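Local coordinates for protein alpha-L-rhamnosidase (Klebsiella oxytoca, PDB 4XHC) that hydrolyses terminal alpha-L-rhamnosidic bonds, releasing L-rhamnose, as a two-domain glycoside hydrolase of family GH78, at residues R41-A49 with A262-C270. Sequence-based numbering, arbitrary orientation.
Sequences RTAEALRPA and ARHDLVRRC
A43 and R269 bring the backbones closest, CA to CA 4.5 Å, where helix 41-45 runs roughly antiparallel to helix 264-270 (149° between N-to-C directions, closest axis approach 8.7 Å). R269 carries the polar link: with CG anti to its backbone N (chi1 166°) and the chain extended to NE, its NH1 donates to A43 O at 3.0 Å. That oxygen lies in the guanidinium plane, whereas NH1 stands above the carbonyl plane, on the face opposite L46 N, so A43 O accepts two hydrogen bonds. One face of the R269 guanidinium receives R47 CB; NE and NH2 of R47 grip E44 side-on, NE reaching OE2 at 3.1 Å, and E233 is a further salt-bridge partner of R47. L46 lies against the helix, its CB 3.9 Å from R269 CB and its methyls across the R268 chain at about a right angle, while R268 NE is hydrogen-bonded to T324 OG1. Farther along, P48 CG meets L266 CD1 at 4.0 Å. R263 NH2 salt-bridges D265 OD2 and its NH1 donates to S201 O. The contact thus lays N-terminal helix 37-45 over helix 264-276 of the six-hairpin (alpha/alpha)6 barrel, which also packs on helices 247-259 and 302-319.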
# COMPACT_ATOMS: atom_id res chain seq x y z
N ARG A 41 -11.60 29.04 -18.75
CA ARG A 41 -11.32 28.46 -20.08
C ARG A 41 -9.98 28.95 -20.63
O ARG A 41 -9.27 28.20 -21.28
CB ARG A 41 -12.45 28.76 -21.07
CG ARG A 41 -13.72 27.93 -20.86
CD ARG A 41 -14.70 28.04 -22.03
NE ARG A 41 -14.89 29.44 -22.45
CZ ARG A 41 -15.86 30.26 -22.03
NH1 ARG A 41 -16.80 29.85 -21.18
NH2 ARG A 41 -15.90 31.51 -22.49
N THR A 42 -9.64 30.20 -20.34
CA THR A 42 -8.33 30.74 -20.70
C THR A 42 -7.20 30.02 -19.96
O THR A 42 -6.17 29.68 -20.54
CB THR A 42 -8.27 32.25 -20.43
OG1 THR A 42 -9.31 32.90 -21.16
CG2 THR A 42 -6.93 32.85 -20.83
N ALA A 43 -7.39 29.78 -18.66
CA ALA A 43 -6.41 29.06 -17.85
C ALA A 43 -6.22 27.62 -18.33
O ALA A 43 -5.10 27.14 -18.45
CB ALA A 43 -6.84 29.07 -16.39
N GLU A 44 -7.33 26.95 -18.60
CA GLU A 44 -7.32 25.57 -19.09
C GLU A 44 -6.54 25.44 -20.41
O GLU A 44 -5.74 24.53 -20.57
CB GLU A 44 -8.75 25.06 -19.25
CG GLU A 44 -8.88 23.61 -19.70
CD GLU A 44 -8.10 22.65 -18.82
OE1 GLU A 44 -8.15 22.80 -17.57
OE2 GLU A 44 -7.45 21.73 -19.36
N ALA A 45 -6.77 26.35 -21.35
CA ALA A 45 -6.09 26.31 -22.65
C ALA A 45 -4.57 26.49 -22.55
O ALA A 45 -3.84 26.14 -23.47
CB ALA A 45 -6.68 27.36 -23.59
N LEU A 46 -4.10 27.05 -21.43
CA LEU A 46 -2.67 27.30 -21.21
C LEU A 46 -1.98 26.22 -20.35
O LEU A 46 -0.82 26.38 -20.00
CB LEU A 46 -2.48 28.66 -20.54
CG LEU A 46 -2.93 29.91 -21.31
CD1 LEU A 46 -3.23 31.06 -20.35
CD2 LEU A 46 -1.88 30.34 -22.33
N ARG A 47 -2.69 25.15 -20.01
CA ARG A 47 -2.07 24.04 -19.26
C ARG A 47 -0.84 23.50 -20.00
O ARG A 47 -0.95 23.11 -21.16
CB ARG A 47 -3.10 22.92 -19.04
CG ARG A 47 -2.54 21.59 -18.54
CD ARG A 47 -3.54 20.44 -18.71
NE ARG A 47 -4.80 20.74 -18.03
CZ ARG A 47 -4.97 20.71 -16.71
NH1 ARG A 47 -3.97 20.37 -15.89
NH2 ARG A 47 -6.16 21.01 -16.19
N PRO A 48 0.33 23.47 -19.35
CA PRO A 48 1.52 23.00 -20.04
C PRO A 48 1.68 21.47 -20.14
O PRO A 48 1.15 20.72 -19.31
CB PRO A 48 2.65 23.58 -19.20
CG PRO A 48 2.10 23.62 -17.81
CD PRO A 48 0.61 23.82 -17.94
N ALA A 49 2.42 21.03 -21.15
CA ALA A 49 2.81 19.63 -21.27
C ALA A 49 3.98 19.38 -20.32
O ALA A 49 4.82 20.25 -20.10
CB ALA A 49 3.20 19.31 -22.70
N ALA A 262 11.56 31.68 -18.67
CA ALA A 262 10.70 32.60 -19.44
C ALA A 262 9.39 31.97 -19.93
O ALA A 262 8.98 32.19 -21.07
CB ALA A 262 11.48 33.20 -20.61
N ARG A 263 8.74 31.19 -19.08
CA ARG A 263 7.44 30.64 -19.38
C ARG A 263 6.35 31.57 -18.87
O ARG A 263 5.76 31.34 -17.81
CB ARG A 263 7.30 29.24 -18.79
CG ARG A 263 8.27 28.26 -19.41
CD ARG A 263 7.67 26.87 -19.56
NE ARG A 263 6.50 26.85 -20.43
CZ ARG A 263 5.90 25.75 -20.87
NH1 ARG A 263 6.33 24.54 -20.54
NH2 ARG A 263 4.84 25.86 -21.65
N HIS A 264 6.09 32.62 -19.65
CA HIS A 264 5.08 33.64 -19.31
C HIS A 264 3.67 33.09 -19.41
O HIS A 264 2.79 33.51 -18.67
CB HIS A 264 5.24 34.88 -20.20
CG HIS A 264 6.56 35.57 -20.02
ND1 HIS A 264 7.42 35.82 -21.07
CD2 HIS A 264 7.18 36.04 -18.91
CE1 HIS A 264 8.50 36.42 -20.62
NE2 HIS A 264 8.38 36.56 -19.31
N ASP A 265 3.46 32.15 -20.33
CA ASP A 265 2.17 31.47 -20.44
C ASP A 265 1.73 30.84 -19.11
O ASP A 265 0.54 30.79 -18.81
CB ASP A 265 2.21 30.40 -21.56
CG ASP A 265 3.38 29.42 -21.42
OD1 ASP A 265 4.54 29.86 -21.37
OD2 ASP A 265 3.14 28.19 -21.37
N LEU A 266 2.69 30.37 -18.33
CA LEU A 266 2.37 29.72 -17.06
C LEU A 266 2.02 30.73 -15.97
O LEU A 266 1.20 30.45 -15.10
CB LEU A 266 3.54 28.82 -16.63
CG LEU A 266 3.26 27.90 -15.44
CD1 LEU A 266 2.08 26.99 -15.71
CD2 LEU A 266 4.50 27.10 -15.08
N VAL A 267 2.65 31.90 -16.00
CA VAL A 267 2.30 32.99 -15.07
C VAL A 267 0.89 33.48 -15.38
O VAL A 267 0.09 33.74 -14.49
CB VAL A 267 3.29 34.18 -15.16
CG1 VAL A 267 2.88 35.29 -14.20
CG2 VAL A 267 4.70 33.71 -14.85
N ARG A 268 0.61 33.60 -16.66
CA ARG A 268 -0.71 33.99 -17.15
C ARG A 268 -1.78 32.99 -16.72
O ARG A 268 -2.85 33.40 -16.28
CB ARG A 268 -0.68 34.07 -18.67
CG ARG A 268 -1.90 34.69 -19.29
CD ARG A 268 -1.76 34.65 -20.80
NE ARG A 268 -2.96 35.16 -21.44
CZ ARG A 268 -3.42 34.75 -22.61
NH1 ARG A 268 -2.79 33.79 -23.29
NH2 ARG A 268 -4.53 35.29 -23.10
N ARG A 269 -1.49 31.70 -16.86
CA ARG A 269 -2.41 30.64 -16.44
C ARG A 269 -2.75 30.78 -14.95
O ARG A 269 -3.90 30.66 -14.54
CB ARG A 269 -1.82 29.25 -16.73
CG ARG A 269 -2.54 28.10 -16.03
CD ARG A 269 -2.05 26.74 -16.52
NE ARG A 269 -2.32 25.68 -15.55
CZ ARG A 269 -3.48 25.02 -15.43
NH1 ARG A 269 -4.53 25.30 -16.20
NH2 ARG A 269 -3.59 24.07 -14.51
N CYS A 270 -1.72 31.05 -14.15
CA CYS A 270 -1.89 31.10 -12.71
C CYS A 270 -2.60 32.37 -12.28
O CYS A 270 -3.38 32.34 -11.33
CB CYS A 270 -0.53 30.87 -12.02
SG CYS A 270 0.08 29.15 -12.24